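Local coordinates for protein diguanylate cyclase (Vibrio cholerae serotype O1, PDB 6EIB) that catalyses the condensation of two GTP molecules into the second messenger c-di-GMP, through its magnesium-dependent GGDEF domain, and takes part in biofilm formation, at residues C33-I38 / G79-I84. Sequence-based numbering, arbitrary orientation.
Sequences CISIDI and GEEFII
Asp37 and Glu80 meet because Asp37 swings CG anti to its backbone N (chi1 -166°), while Glu80 sets CG between its N and carbonyl carbon (chi1 77°) and then bends at chi2. Their carboxylates, with planes 47° apart, come within 3.5 Å from Asp37 OD2 to Glu80 OE2, and Asp37 OD1 lies 3.2 Å from Glu80 CG. The two acids sit at one end of an antiparallel pairing between the middle strand of the GGDEF-domain sheet, 31-38, and its neighbour 81-87. Ile34 with Ile84 and Ile36 with Phe82 are hydrogen-bonded pairs, and the bond from Ile38 N to Glu80 O (3.1 Å) carries the pairing into the GGEEF turn. Branched isoleucines suit extended strands: Ile36 CD1 meets Ile84 CD1 at 4.0 Å, and Ile38 CD1 reaches the edge of the Phe82 ring. Helix 50-67 covers this apolar face, Phe64 meeting Phe82 edge-to-face. On the other face, Cys33 SG packs on Ile83 CD1 (3.7 Å) near helix 10-27. There the small, polar Ser35 shares a water with Glu81 OE2 and Phe82 O; its hydroxyl also bonds Ser140, and Glu81 OE2 bonds Tyr137. Asp37, the Ile38 carbonyl and Glu80 gather oxygens consistent with the magnesium site inferred from relatives; Lys148 and Lys42 are only long, weak partners of the two acids, so bound magnesium would probably balance them more closely.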
loop_
_atom_site.group_PDB
_atom_site.type_symbol
_atom_site.label_atom_id
_atom_site.label_comp_id
_atom_site.label_asym_id
_atom_site.label_seq_id
_atom_site.Cartn_x
_atom_site.Cartn_y
_atom_site.Cartn_z
ATOM N N CYS A 33 -5.263 -6.823 0.324
ATOM C CA CYS A 33 -3.901 -6.439 0.537
ATOM C C CYS A 33 -3.509 -5.449 -0.550
ATOM O O CYS A 33 -3.712 -5.738 -1.719
ATOM C CB CYS A 33 -3.015 -7.691 0.484
ATOM S SG CYS A 33 -1.287 -7.372 0.738
ATOM N N ILE A 34 -2.991 -4.287 -0.164
ATOM C CA ILE A 34 -2.514 -3.292 -1.158
ATOM C C ILE A 34 -1.042 -3.076 -0.995
ATOM O O ILE A 34 -0.586 -2.763 0.105
ATOM C CB ILE A 34 -3.182 -1.905 -0.992
ATOM C CG1 ILE A 34 -4.710 -2.012 -1.035
ATOM C CG2 ILE A 34 -2.671 -0.947 -2.114
ATOM C CD1 ILE A 34 -5.453 -0.725 -0.445
ATOM N N SER A 35 -0.303 -3.207 -2.087
ATOM C CA SER A 35 1.116 -2.914 -2.108
ATOM C C SER A 35 1.347 -1.615 -2.830
ATOM O O SER A 35 0.825 -1.431 -3.920
ATOM C CB SER A 35 1.908 -4.019 -2.832
ATOM O OG SER A 35 1.786 -5.243 -2.139
ATOM N N ILE A 36 2.085 -0.706 -2.218
ATOM C CA ILE A 36 2.278 0.630 -2.772
ATOM C C ILE A 36 3.738 0.911 -2.866
ATOM O O ILE A 36 4.475 0.561 -1.965
ATOM C CB ILE A 36 1.586 1.708 -1.903
ATOM C CG1 ILE A 36 0.077 1.613 -2.085
ATOM C CG2 ILE A 36 2.061 3.127 -2.300
ATOM C CD1 ILE A 36 -0.719 2.486 -1.109
ATOM N N ASP A 37 4.180 1.484 -3.989
ATOM C CA ASP A 37 5.559 1.912 -4.096
ATOM C C ASP A 37 5.556 3.341 -4.631
ATOM O O ASP A 37 4.908 3.650 -5.621
ATOM C CB ASP A 37 6.367 0.976 -4.996
ATOM C CG ASP A 37 7.876 1.188 -4.852
ATOM O OD1 ASP A 37 8.431 0.865 -3.773
ATOM O OD2 ASP A 37 8.524 1.596 -5.833
ATOM N N ILE A 38 6.282 4.203 -3.944
ATOM C CA ILE A 38 6.414 5.584 -4.357
ATOM C C ILE A 38 7.330 5.687 -5.576
ATOM O O ILE A 38 8.440 5.107 -5.576
ATOM C CB ILE A 38 6.962 6.427 -3.221
ATOM C CG1 ILE A 38 5.977 6.360 -2.024
ATOM C CG2 ILE A 38 7.207 7.875 -3.704
ATOM C CD1 ILE A 38 6.523 7.002 -0.743
ATOM N N GLY A 79 12.175 0.511 1.572
ATOM C CA GLY A 79 12.534 1.913 1.574
ATOM C C GLY A 79 11.374 2.811 1.183
ATOM O O GLY A 79 11.119 3.803 1.873
ATOM N N GLU A 80 10.678 2.478 0.095
ATOM C CA GLU A 80 9.544 3.300 -0.333
ATOM C C GLU A 80 8.317 2.442 -0.678
ATOM O O GLU A 80 7.471 2.852 -1.469
ATOM C CB GLU A 80 9.950 4.180 -1.521
ATOM C CG GLU A 80 10.027 3.451 -2.846
ATOM C CD GLU A 80 11.434 3.194 -3.293
ATOM O OE1 GLU A 80 12.391 3.567 -2.568
ATOM O OE2 GLU A 80 11.577 2.634 -4.398
ATOM N N GLU A 81 8.239 1.243 -0.087
ATOM C CA GLU A 81 7.142 0.333 -0.372
ATOM C C GLU A 81 6.324 0.144 0.897
ATOM O O GLU A 81 6.870 -0.044 1.977
ATOM C CB GLU A 81 7.619 -1.036 -0.889
ATOM C CG GLU A 81 6.443 -1.954 -1.362
ATOM C CD GLU A 81 6.899 -3.395 -1.707
ATOM O OE1 GLU A 81 8.057 -3.518 -2.169
ATOM O OE2 GLU A 81 6.127 -4.386 -1.463
ATOM N N PHE A 82 5.019 0.214 0.741
ATOM C CA PHE A 82 4.086 0.018 1.845
ATOM C C PHE A 82 3.156 -1.095 1.531
ATOM O O PHE A 82 2.933 -1.447 0.361
ATOM C CB PHE A 82 3.251 1.288 2.121
ATOM C CG PHE A 82 4.040 2.409 2.705
ATOM C CD1 PHE A 82 4.795 3.262 1.883
ATOM C CD2 PHE A 82 4.049 2.608 4.077
ATOM C CE1 PHE A 82 5.534 4.303 2.440
ATOM C CE2 PHE A 82 4.779 3.632 4.638
ATOM C CZ PHE A 82 5.522 4.493 3.822
ATOM N N ILE A 83 2.577 -1.632 2.592
ATOM C CA ILE A 83 1.526 -2.587 2.442
ATOM C C ILE A 83 0.368 -2.152 3.341
ATOM O O ILE A 83 0.591 -1.700 4.465
ATOM C CB ILE A 83 2.066 -3.978 2.794
ATOM C CG1 ILE A 83 1.033 -5.082 2.616
ATOM C CG2 ILE A 83 2.487 -3.988 4.228
ATOM C CD1 ILE A 83 1.731 -6.495 2.748
ATOM N N ILE A 84 -0.848 -2.265 2.823
ATOM C CA ILE A 84 -2.045 -2.036 3.618
ATOM C C ILE A 84 -2.876 -3.300 3.611
ATOM O O ILE A 84 -3.193 -3.849 2.552
ATOM C CB ILE A 84 -2.859 -0.865 3.081
ATOM C CG1 ILE A 84 -1.986 0.383 3.040
ATOM C CG2 ILE A 84 -4.111 -0.586 3.966
ATOM C CD1 ILE A 84 -2.615 1.501 2.254
HETATM O O HOH W 1 3.833 -4.030 -0.374
HETATM O O HOH W 2 8.495 -2.140 -4.562
HETATM O O HOH W 3 10.648 4.199 -6.153
#